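Local coordinates for protein putative aminooxidase (Propionibacterium acnes, PDB 2BA9) that isomerises polyunsaturated fatty acids to conjugated linoleic acid, binding flavin-adenine dinucleotide in a fold of the flavin-containing amine oxidoreductase family, at residues A60-I73 / G406-L418. Numbering follows the deposited sequence.
Sequences AIMGVPSYDTIQEI and GNFDEVCHYSKDL. With NA (sodium ion), chain B; FAD (flavin-adenine dinucleotide), chain D.
The ring of Y67 is held between the two segments: CB of D409 lies over the centre of one face, 3.3 Å from the ring centroid in a CH-pi contact, while G63 CA and V64 N cover the opposite face toward its rim. The D409 carboxylate stacks on the tyrosine, nearly parallel to the ring. At the tyrosine's edge CE1 of F408 lies in plane, and this edge points at the face of F408 in an offset edge-to-face pair with planes at 89°. The same phenylalanine face carries FAD O2 near its rim, and its own edge receives I70 CD1 and A60 CB. With CG wedged between backbone N and carbonyl carbon (chi1 61°), F408 sets its ring against the C2-O2 bond of the flavin, CD2 and CE2 nearest. FAD O2 is gripped twice, by Y67 OH at 2.7 Å and by F408 N at 3.0 Å. In this amine-oxidase-type flavoprotein fold, helix 408-423 thus begins at the pyrimidine end of the isoalloxazine; its N-terminal dipole would probably favour negative charge on O2. N407 caps that helix, OD1 accepting from E410 N at 2.8 Å. Helices 68-73 and 408-418 meet at 77°, where T69 fits as a knob among D409, C412, H413 and K416, its OG1 3.3 Å from H413 CB. D409 extends CG anti to its backbone nitrogen, bringing OD1 to I70 N in a 3.2 Å bond, while OD2 accepts from two waters, one also bound to S66 O and the other to T69 N. Beyond, C412 SG packs on the CD1 methyls of I70 and I73, with F209 of helix 204-215 alongside. E410 binds sodium through OE2 at 2.3 Å, together with K183 O and three waters.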
ATOM      1  N   ALA A  60       2.941   6.490  -3.504  1.00 27.65           N
ATOM      2  CA  ALA A  60       1.886   7.097  -2.709  1.00 27.28           C
ATOM      3  C   ALA A  60       1.775   8.585  -2.957  1.00 27.50           C
ATOM      4  O   ALA A  60       2.784   9.284  -3.106  1.00 27.55           O
ATOM      5  CB  ALA A  60       2.099   6.829  -1.214  1.00 27.45           C
ATOM      6  N   ILE A  61       0.525   9.043  -2.994  1.00 27.06           N
ATOM      7  CA  ILE A  61       0.166  10.436  -3.163  1.00 26.64           C
ATOM      8  C   ILE A  61      -0.559  11.002  -1.933  1.00 26.40           C
ATOM      9  O   ILE A  61      -0.270  12.110  -1.487  1.00 26.36           O
ATOM     10  CB  ILE A  61      -0.808  10.616  -4.344  1.00 26.30           C
ATOM     11  CG1 ILE A  61      -0.241   9.971  -5.614  1.00 27.61           C
ATOM     12  CG2 ILE A  61      -1.133  12.103  -4.534  1.00 25.96           C
ATOM     13  CD1 ILE A  61      -1.243   9.878  -6.772  1.00 27.61           C
ATOM     14  N   MET A  62      -1.507  10.242  -1.402  1.00 26.46           N
ATOM     15  CA  MET A  62      -2.508  10.802  -0.492  1.00 25.73           C
ATOM     16  C   MET A  62      -2.761  10.031   0.790  1.00 26.05           C
ATOM     17  O   MET A  62      -2.377   8.868   0.936  1.00 25.43           O
ATOM     18  CB  MET A  62      -3.843  10.960  -1.230  1.00 26.05           C
ATOM     19  CG  MET A  62      -4.540   9.661  -1.641  1.00 25.22           C
ATOM     20  SD  MET A  62      -5.777   9.953  -2.929  1.00 25.49           S
ATOM     21  CE  MET A  62      -4.734  10.169  -4.388  1.00 26.12           C
ATOM     22  N   GLY A  63      -3.441  10.720   1.707  1.00 26.47           N
ATOM     23  CA  GLY A  63      -4.007  10.136   2.918  1.00 26.86           C
ATOM     24  C   GLY A  63      -5.379  10.736   3.193  1.00 26.99           C
ATOM     25  O   GLY A  63      -5.896  11.537   2.402  1.00 27.48           O
ATOM     26  N   VAL A  64      -5.968  10.334   4.312  1.00 26.97           N
ATOM     27  CA  VAL A  64      -7.233  10.896   4.789  1.00 26.72           C
ATOM     28  C   VAL A  64      -7.041  11.358   6.225  1.00 26.27           C
ATOM     29  O   VAL A  64      -6.041  10.984   6.853  1.00 25.17           O
ATOM     30  CB  VAL A  64      -8.411   9.873   4.693  1.00 26.70           C
ATOM     31  CG1 VAL A  64      -8.925   9.781   3.257  1.00 26.49           C
ATOM     32  CG2 VAL A  64      -8.003   8.504   5.235  1.00 27.08           C
ATOM     33  N   PRO A  65      -7.976  12.200   6.742  1.00 26.60           N
ATOM     34  CA  PRO A  65      -7.850  12.762   8.091  1.00 26.33           C
ATOM     35  C   PRO A  65      -7.791  11.729   9.195  1.00 26.29           C
ATOM     36  O   PRO A  65      -7.334  12.048  10.288  1.00 24.89           O
ATOM     37  CB  PRO A  65      -9.113  13.621   8.253  1.00 26.88           C
ATOM     38  CG  PRO A  65      -9.558  13.916   6.876  1.00 27.03           C
ATOM     39  CD  PRO A  65      -9.172  12.722   6.053  1.00 26.87           C
ATOM     40  N   SER A  66      -8.268  10.516   8.909  1.00 26.49           N
ATOM     41  CA  SER A  66      -8.189   9.399   9.860  1.00 26.91           C
ATOM     42  C   SER A  66      -6.811   8.697   9.843  1.00 27.25           C
ATOM     43  O   SER A  66      -6.657   7.629  10.421  1.00 27.42           O
ATOM     44  CB  SER A  66      -9.323   8.376   9.620  1.00 26.83           C
ATOM     45  OG  SER A  66      -9.261   7.773   8.327  1.00 26.34           O
ATOM     46  N   TYR A  67      -5.814   9.289   9.192  1.00 27.47           N
ATOM     47  CA  TYR A  67      -4.451   8.729   9.213  1.00 27.46           C
ATOM     48  C   TYR A  67      -3.751   9.116  10.523  1.00 26.85           C
ATOM     49  O   TYR A  67      -2.746   9.825  10.515  1.00 26.56           O
ATOM     50  CB  TYR A  67      -3.649   9.211   7.997  1.00 27.67           C
ATOM     51  CG  TYR A  67      -3.714   8.317   6.765  1.00 29.18           C
ATOM     52  CD1 TYR A  67      -4.850   7.554   6.470  1.00 29.36           C
ATOM     53  CD2 TYR A  67      -2.636   8.261   5.882  1.00 28.50           C
ATOM     54  CE1 TYR A  67      -4.887   6.735   5.353  1.00 29.45           C
ATOM     55  CE2 TYR A  67      -2.665   7.457   4.763  1.00 30.29           C
ATOM     56  CZ  TYR A  67      -3.791   6.699   4.495  1.00 31.10           C
ATOM     57  OH  TYR A  67      -3.806   5.898   3.369  1.00 31.28           O
ATOM     58  N   ASP A  68      -4.278   8.629  11.642  1.00 26.67           N
ATOM     59  CA  ASP A  68      -3.811   9.051  12.973  1.00 26.33           C
ATOM     60  C   ASP A  68      -2.308   8.834  13.190  1.00 25.57           C
ATOM     61  O   ASP A  68      -1.623   9.723  13.695  1.00 25.56           O
ATOM     62  CB  ASP A  68      -4.613   8.354  14.079  1.00 26.79           C
ATOM     63  CG  ASP A  68      -6.063   8.920  14.232  1.00 28.34           C
ATOM     64  OD1 ASP A  68      -6.320  10.097  13.893  1.00 27.75           O
ATOM     65  OD2 ASP A  68      -6.948   8.177  14.714  1.00 28.67           O
ATOM     66  N   THR A  69      -1.795   7.668  12.797  1.00 24.52           N
ATOM     67  CA  THR A  69      -0.370   7.364  12.998  1.00 23.82           C
ATOM     68  C   THR A  69       0.508   8.272  12.131  1.00 23.36           C
ATOM     69  O   THR A  69       1.517   8.788  12.598  1.00 21.84           O
ATOM     70  CB  THR A  69      -0.064   5.881  12.735  1.00 24.03           C
ATOM     71  OG1 THR A  69      -1.035   5.072  13.424  1.00 22.83           O
ATOM     72  CG2 THR A  69       1.326   5.521  13.227  1.00 23.01           C
ATOM     73  N   ILE A  70       0.105   8.500  10.886  1.00 23.45           N
ATOM     74  CA  ILE A  70       0.836   9.452  10.040  1.00 23.98           C
ATOM     75  C   ILE A  70       0.807  10.856  10.645  1.00 24.25           C
ATOM     76  O   ILE A  70       1.802  11.570  10.565  1.00 24.69           O
ATOM     77  CB  ILE A  70       0.340   9.489   8.568  1.00 23.91           C
ATOM     78  CG1 ILE A  70       0.393   8.078   7.946  1.00 25.12           C
ATOM     79  CG2 ILE A  70       1.189  10.478   7.744  1.00 22.90           C
ATOM     80  CD1 ILE A  70       1.697   7.278   8.248  1.00 22.28           C
ATOM     81  N   GLN A  71      -0.301  11.247  11.282  1.00 25.01           N
ATOM     82  CA  GLN A  71      -0.337  12.526  12.000  1.00 25.08           C
ATOM     83  C   GLN A  71       0.717  12.572  13.102  1.00 25.44           C
ATOM     84  O   GLN A  71       1.401  13.589  13.274  1.00 25.87           O
ATOM     85  CB  GLN A  71      -1.715  12.805  12.596  1.00 25.31           C
ATOM     86  CG  GLN A  71      -1.812  14.161  13.301  1.00 25.12           C
ATOM     87  CD  GLN A  71      -1.488  15.314  12.380  1.00 24.96           C
ATOM     88  OE1 GLN A  71      -2.215  15.573  11.422  1.00 26.29           O
ATOM     89  NE2 GLN A  71      -0.386  16.013  12.658  1.00 25.21           N
ATOM     90  N   GLU A  72       0.858  11.477  13.841  1.00 25.86           N
ATOM     91  CA  GLU A  72       1.905  11.379  14.877  1.00 26.11           C
ATOM     92  C   GLU A  72       3.322  11.536  14.304  1.00 26.25           C
ATOM     93  O   GLU A  72       4.213  12.126  14.952  1.00 25.31           O
ATOM     94  CB  GLU A  72       1.813  10.050  15.612  1.00 26.21           C
ATOM     95  CG  GLU A  72       0.809  10.024  16.742  1.00 27.68           C
ATOM     96  CD  GLU A  72       0.751   8.665  17.399  1.00 29.31           C
ATOM     97  OE1 GLU A  72       1.805   8.003  17.500  1.00 29.34           O
ATOM     98  OE2 GLU A  72      -0.353   8.251  17.804  1.00 33.03           O
ATOM     99  N   ILE A  73       3.512  10.988  13.103  1.00 26.28           N
ATOM    100  CA  ILE A  73       4.775  11.077  12.384  1.00 26.68           C
ATOM    101  C   ILE A  73       5.056  12.518  11.991  1.00 27.09           C
ATOM    102  O   ILE A  73       6.166  13.001  12.211  1.00 28.09           O
ATOM    103  CB  ILE A  73       4.806  10.154  11.126  1.00 26.52           C
ATOM    104  CG1 ILE A  73       4.791   8.681  11.541  1.00 26.98           C
ATOM    105  CG2 ILE A  73       6.040  10.429  10.278  1.00 26.14           C
ATOM    106  CD1 ILE A  73       4.684   7.700  10.372  1.00 26.94           C
ATOM    107  N   GLY A 406      -1.545  -2.832   2.248  1.00 25.75           N
ATOM    108  CA  GLY A 406      -0.627  -2.075   1.420  1.00 25.94           C
ATOM    109  C   GLY A 406      -0.872  -0.573   1.385  1.00 26.12           C
ATOM    110  O   GLY A 406      -0.937  -0.003   0.303  1.00 27.01           O
ATOM    111  N   ASN A 407      -1.007   0.074   2.547  1.00 26.22           N
ATOM    112  CA  ASN A 407      -0.976   1.554   2.622  1.00 26.13           C
ATOM    113  C   ASN A 407      -0.108   2.039   3.773  1.00 25.35           C
ATOM    114  O   ASN A 407       0.217   1.260   4.675  1.00 24.18           O
ATOM    115  CB  ASN A 407      -2.385   2.197   2.516  1.00 26.55           C
ATOM    116  CG  ASN A 407      -3.080   2.532   3.869  1.00 27.29           C
ATOM    117  OD1 ASN A 407      -2.467   2.809   4.903  1.00 28.86           O
ATOM    118  ND2 ASN A 407      -4.410   2.576   3.804  1.00 27.76           N
ATOM    119  N   PHE A 408       0.338   3.296   3.698  1.00 25.44           N
ATOM    120  CA  PHE A 408       1.419   3.738   4.586  1.00 25.64           C
ATOM    121  C   PHE A 408       0.940   4.086   6.001  1.00 25.76           C
ATOM    122  O   PHE A 408       1.716   4.013   6.952  1.00 26.51           O
ATOM    123  CB  PHE A 408       2.331   4.815   3.956  1.00 26.14           C
ATOM    124  CG  PHE A 408       1.643   6.110   3.565  1.00 26.29           C
ATOM    125  CD1 PHE A 408       1.377   7.099   4.511  1.00 26.92           C
ATOM    126  CD2 PHE A 408       1.376   6.384   2.231  1.00 27.73           C
ATOM    127  CE1 PHE A 408       0.792   8.307   4.137  1.00 26.74           C
ATOM    128  CE2 PHE A 408       0.779   7.589   1.858  1.00 27.53           C
ATOM    129  CZ  PHE A 408       0.481   8.542   2.823  1.00 27.49           C
ATOM    130  N   ASP A 409      -0.334   4.406   6.175  1.00 25.40           N
ATOM    131  CA  ASP A 409      -0.839   4.552   7.535  1.00 25.84           C
ATOM    132  C   ASP A 409      -1.009   3.189   8.192  1.00 25.72           C
ATOM    133  O   ASP A 409      -0.700   3.018   9.366  1.00 25.80           O
ATOM    134  CB  ASP A 409      -2.161   5.312   7.574  1.00 25.59           C
ATOM    135  CG  ASP A 409      -2.630   5.566   8.991  1.00 25.64           C
ATOM    136  OD1 ASP A 409      -2.022   6.426   9.686  1.00 23.65           O
ATOM    137  OD2 ASP A 409      -3.593   4.887   9.409  1.00 27.29           O
ATOM    138  N   GLU A 410      -1.476   2.213   7.420  1.00 26.12           N
ATOM    139  CA  GLU A 410      -1.770   0.891   7.966  1.00 26.39           C
ATOM    140  C   GLU A 410      -0.504   0.217   8.451  1.00 26.23           C
ATOM    141  O   GLU A 410      -0.494  -0.354   9.551  1.00 26.44           O
ATOM    142  CB  GLU A 410      -2.503   0.006   6.955  1.00 26.62           C
ATOM    143  CG  GLU A 410      -3.953   0.430   6.680  1.00 28.45           C
ATOM    144  CD  GLU A 410      -4.890   0.272   7.888  1.00 29.61           C
ATOM    145  OE1 GLU A 410      -4.833  -0.764   8.578  1.00 30.53           O
ATOM    146  OE2 GLU A 410      -5.712   1.187   8.137  1.00 32.85           O
ATOM    147  N   VAL A 411       0.562   0.290   7.653  1.00 25.46           N
ATOM    148  CA  VAL A 411       1.832  -0.323   8.025  1.00 25.21           C
ATOM    149  C   VAL A 411       2.496   0.378   9.218  1.00 25.26           C
ATOM    150  O   VAL A 411       3.052  -0.288  10.087  1.00 25.41           O
ATOM    151  CB  VAL A 411       2.837  -0.428   6.839  1.00 25.00           C
ATOM    152  CG1 VAL A 411       2.186  -1.138   5.624  1.00 24.43           C
ATOM    153  CG2 VAL A 411       3.393   0.915   6.470  1.00 25.24           C
ATOM    154  N   CYS A 412       2.440   1.707   9.256  1.00 25.13           N
ATOM    155  CA  CYS A 412       3.032   2.464  10.356  1.00 25.14           C
ATOM    156  C   CYS A 412       2.261   2.184  11.652  1.00 25.08           C
ATOM    157  O   CYS A 412       2.864   1.949  12.693  1.00 24.36           O
ATOM    158  CB  CYS A 412       3.037   3.964  10.055  1.00 25.14           C
ATOM    159  SG  CYS A 412       4.147   4.458   8.703  1.00 26.69           S
ATOM    160  N   HIS A 413       0.931   2.210  11.563  1.00 25.00           N
ATOM    161  CA  HIS A 413       0.031   1.855  12.685  1.00 24.67           C
ATOM    162  C   HIS A 413       0.302   0.428  13.206  1.00 24.76           C
ATOM    163  O   HIS A 413       0.357   0.178  14.426  1.00 23.90           O
ATOM    164  CB  HIS A 413      -1.424   2.024  12.219  1.00 24.56           C
ATOM    165  CG  HIS A 413      -2.452   1.905  13.303  1.00 25.40           C
ATOM    166  ND1 HIS A 413      -3.805   1.917  13.038  1.00 25.59           N
ATOM    167  CD2 HIS A 413      -2.335   1.737  14.641  1.00 24.79           C
ATOM    168  CE1 HIS A 413      -4.475   1.785  14.166  1.00 23.80           C
ATOM    169  NE2 HIS A 413      -3.607   1.677  15.154  1.00 25.45           N
ATOM    170  N   TYR A 414       0.512  -0.505  12.283  1.00 24.82           N
ATOM    171  CA  TYR A 414       0.893  -1.857  12.666  1.00 24.72           C
ATOM    172  C   TYR A 414       2.261  -1.888  13.365  1.00 24.56           C
ATOM    173  O   TYR A 414       2.427  -2.594  14.365  1.00 23.97           O
ATOM    174  CB  TYR A 414       0.900  -2.798  11.457  1.00 24.90           C
ATOM    175  CG  TYR A 414       1.063  -4.253  11.844  1.00 24.94           C
ATOM    176  CD1 TYR A 414      -0.035  -5.091  11.947  1.00 25.34           C
ATOM    177  CD2 TYR A 414       2.319  -4.785  12.125  1.00 25.39           C
ATOM    178  CE1 TYR A 414       0.110  -6.421  12.319  1.00 25.13           C
ATOM    179  CE2 TYR A 414       2.473  -6.108  12.489  1.00 24.91           C
ATOM    180  CZ  TYR A 414       1.365  -6.919  12.583  1.00 24.43           C
ATOM    181  OH  TYR A 414       1.510  -8.226  12.941  1.00 24.73           O
ATOM    182  N   SER A 415       3.238  -1.150  12.834  1.00 24.24           N
ATOM    183  CA  SER A 415       4.560  -1.060  13.490  1.00 24.23           C
ATOM    184  C   SER A 415       4.470  -0.500  14.937  1.00 24.15           C
ATOM    185  O   SER A 415       5.002  -1.093  15.884  1.00 23.42           O
ATOM    186  CB  SER A 415       5.550  -0.246  12.639  1.00 24.56           C
ATOM    187  OG  SER A 415       6.184  -1.061  11.645  1.00 25.08           O
ATOM    188  N   LYS A 416       3.776   0.625  15.090  1.00 24.36           N
ATOM    189  CA  LYS A 416       3.438   1.205  16.413  1.00 24.67           C
ATOM    190  C   LYS A 416       2.891   0.151  17.377  1.00 24.86           C
ATOM    191  O   LYS A 416       3.372   0.004  18.510  1.00 25.22           O
ATOM    192  CB  LYS A 416       2.391   2.321  16.225  1.00 24.70           C
ATOM    193  CG  LYS A 416       1.882   3.024  17.484  1.00 24.61           C
ATOM    194  CD  LYS A 416       0.718   3.945  17.124  1.00 25.37           C
ATOM    195  CE  LYS A 416       0.332   4.895  18.248  1.00 25.90           C
ATOM    196  NZ  LYS A 416      -0.366   4.196  19.342  1.00 28.98           N
ATOM    197  N   ASP A 417       1.867  -0.567  16.932  1.00 24.82           N
ATOM    198  CA  ASP A 417       1.188  -1.549  17.779  1.00 25.04           C
ATOM    199  C   ASP A 417       2.082  -2.762  18.072  1.00 25.16           C
ATOM    200  O   ASP A 417       1.973  -3.351  19.130  1.00 24.96           O
ATOM    201  CB  ASP A 417      -0.120  -2.019  17.128  1.00 24.87           C
ATOM    202  CG  ASP A 417      -1.243  -0.991  17.226  1.00 25.70           C
ATOM    203  OD1 ASP A 417      -1.170  -0.059  18.061  1.00 27.80           O
ATOM    204  OD2 ASP A 417      -2.223  -1.126  16.472  1.00 23.89           O
ATOM    205  N   LEU A 418       2.969  -3.120  17.138  1.00 25.03           N
ATOM    206  CA  LEU A 418       3.905  -4.232  17.352  1.00 25.19           C
ATOM    207  C   LEU A 418       4.742  -4.022  18.614  1.00 25.04           C
ATOM    208  O   LEU A 418       5.010  -4.966  19.352  1.00 24.48           O
ATOM    209  CB  LEU A 418       4.833  -4.423  16.151  1.00 25.11           C
ATOM    210  CG  LEU A 418       5.650  -5.725  16.123  1.00 25.43           C
ATOM    211  CD1 LEU A 418       4.807  -6.905  15.614  1.00 23.00           C
ATOM    212  CD2 LEU A 418       6.908  -5.539  15.266  1.00 25.27           C
TER
HETATM  213 NA    NA B2001      -7.911   1.344   8.888  1.00 41.99          NA
HETATM  214  PA  FAD D 500       7.721  -0.381   1.186  1.00 19.59           P
HETATM  215  O1A FAD D 500       7.143   0.998   1.054  1.00 19.96           O
HETATM  216  O2A FAD D 500       7.725  -1.240  -0.061  1.00 19.83           O
HETATM  217  O5B FAD D 500       9.249  -0.249   1.646  1.00 20.92           O
HETATM  218  C5B FAD D 500       9.961  -1.441   1.883  1.00 23.05           C
HETATM  219  C4B FAD D 500      11.433  -1.137   2.073  1.00 23.62           C
HETATM  220  O4B FAD D 500      12.116  -2.344   2.346  1.00 24.57           O
HETATM  221  C3B FAD D 500      12.050  -0.496   0.828  1.00 23.93           C
HETATM  222  O3B FAD D 500      12.707   0.700   1.180  1.00 23.63           O
HETATM  223  C2B FAD D 500      12.982  -1.563   0.303  1.00 24.35           C
HETATM  224  O2B FAD D 500      14.075  -1.032  -0.445  1.00 24.46           O
HETATM  225  C1B FAD D 500      13.304  -2.348   1.588  1.00 24.38           C
HETATM  226  N9A FAD D 500      13.759  -3.710   1.256  1.00 23.97           N
HETATM  227  C8A FAD D 500      13.116  -4.643   0.470  1.00 24.64           C
HETATM  228  N7A FAD D 500      13.890  -5.762   0.397  1.00 23.58           N
HETATM  229  C5A FAD D 500      15.019  -5.552   1.129  1.00 24.46           C
HETATM  230  C6A FAD D 500      16.159  -6.337   1.394  1.00 23.92           C
HETATM  231  N6A FAD D 500      16.095  -7.694   1.201  1.00 23.78           N
HETATM  232  N1A FAD D 500      17.147  -5.821   2.226  1.00 24.67           N
HETATM  233  C2A FAD D 500      17.058  -4.536   2.742  1.00 25.15           C
HETATM  234  N3A FAD D 500      15.931  -3.771   2.469  1.00 24.60           N
HETATM  235  C4A FAD D 500      14.943  -4.255   1.665  1.00 24.25           C
HETATM  236  N1  FAD D 500      -0.385   4.343   0.388  1.00 25.89           N
HETATM  237  C2  FAD D 500      -1.337   5.139   0.993  1.00 28.77           C
HETATM  238  O2  FAD D 500      -1.449   5.138   2.219  1.00 25.85           O
HETATM  239  N3  FAD D 500      -2.180   5.910   0.217  1.00 29.83           N
HETATM  240  C4  FAD D 500      -2.053   5.910  -1.157  1.00 29.28           C
HETATM  241  O4  FAD D 500      -2.814   6.630  -1.823  1.00 30.85           O
HETATM  242  C4X FAD D 500      -1.080   5.116  -1.771  1.00 27.21           C
HETATM  243  N5  FAD D 500      -0.938   5.073  -3.147  1.00 24.38           N
HETATM  244  C5X FAD D 500       0.120   4.421  -3.750  1.00 24.27           C
HETATM  245  C6  FAD D 500       0.320   4.513  -5.126  1.00 23.47           C
HETATM  246  C7  FAD D 500       1.413   3.882  -5.714  1.00 23.93           C
HETATM  247  C7M FAD D 500       1.606   4.017  -7.197  1.00 23.84           C
HETATM  248  C8  FAD D 500       2.297   3.149  -4.926  1.00 23.67           C
HETATM  249  C8M FAD D 500       3.486   2.448  -5.511  1.00 22.83           C
HETATM  250  C9  FAD D 500       2.086   3.058  -3.554  1.00 23.66           C
HETATM  251  C9A FAD D 500       0.994   3.681  -2.949  1.00 24.16           C
HETATM  252  N10 FAD D 500       0.749   3.585  -1.567  1.00 23.80           N
HETATM  253  C10 FAD D 500      -0.234   4.347  -0.977  1.00 25.30           C
HETATM  254  C1' FAD D 500       1.283   2.442  -0.771  1.00 20.63           C
HETATM  255  C2' FAD D 500       2.429   2.867   0.139  1.00 19.91           C
HETATM  256  O2' FAD D 500       3.401   3.643  -0.552  1.00 21.29           O
HETATM  257  C3' FAD D 500       3.045   1.602   0.717  1.00 20.46           C
HETATM  258  O3' FAD D 500       2.012   0.784   1.273  1.00 20.43           O
HETATM  259  C4' FAD D 500       4.099   1.936   1.759  1.00 20.53           C
HETATM  260  O4' FAD D 500       5.255   2.508   1.159  1.00 24.59           O
HETATM  261  C5' FAD D 500       4.434   0.667   2.530  1.00 21.46           C
HETATM  262  O5' FAD D 500       5.601   0.853   3.280  1.00 20.30           O
HETATM  263  P   FAD D 500       6.487  -0.427   3.728  1.00 20.53           P
HETATM  264  O1P FAD D 500       7.729   0.024   4.473  1.00 20.58           O
HETATM  265  O2P FAD D 500       5.621  -1.317   4.551  1.00 23.73           O
HETATM  266  O3P FAD D 500       6.959  -1.148   2.374  1.00 21.28           O
HETATM  267  O   HOH W   1      -6.604   5.034   9.597  1.00 31.43           O
HETATM  268  O   HOH W   2      -3.488   5.264  12.232  1.00 25.03           O
HETATM  269  O   HOH W   3      -7.249  -0.714   9.954  1.00 24.73           O
HETATM  270  O   HOH W   4      -8.583   2.816   7.197  1.00 31.30           O
HETATM  271  O   HOH W   5      -9.966   1.062   9.348  1.00 26.37           O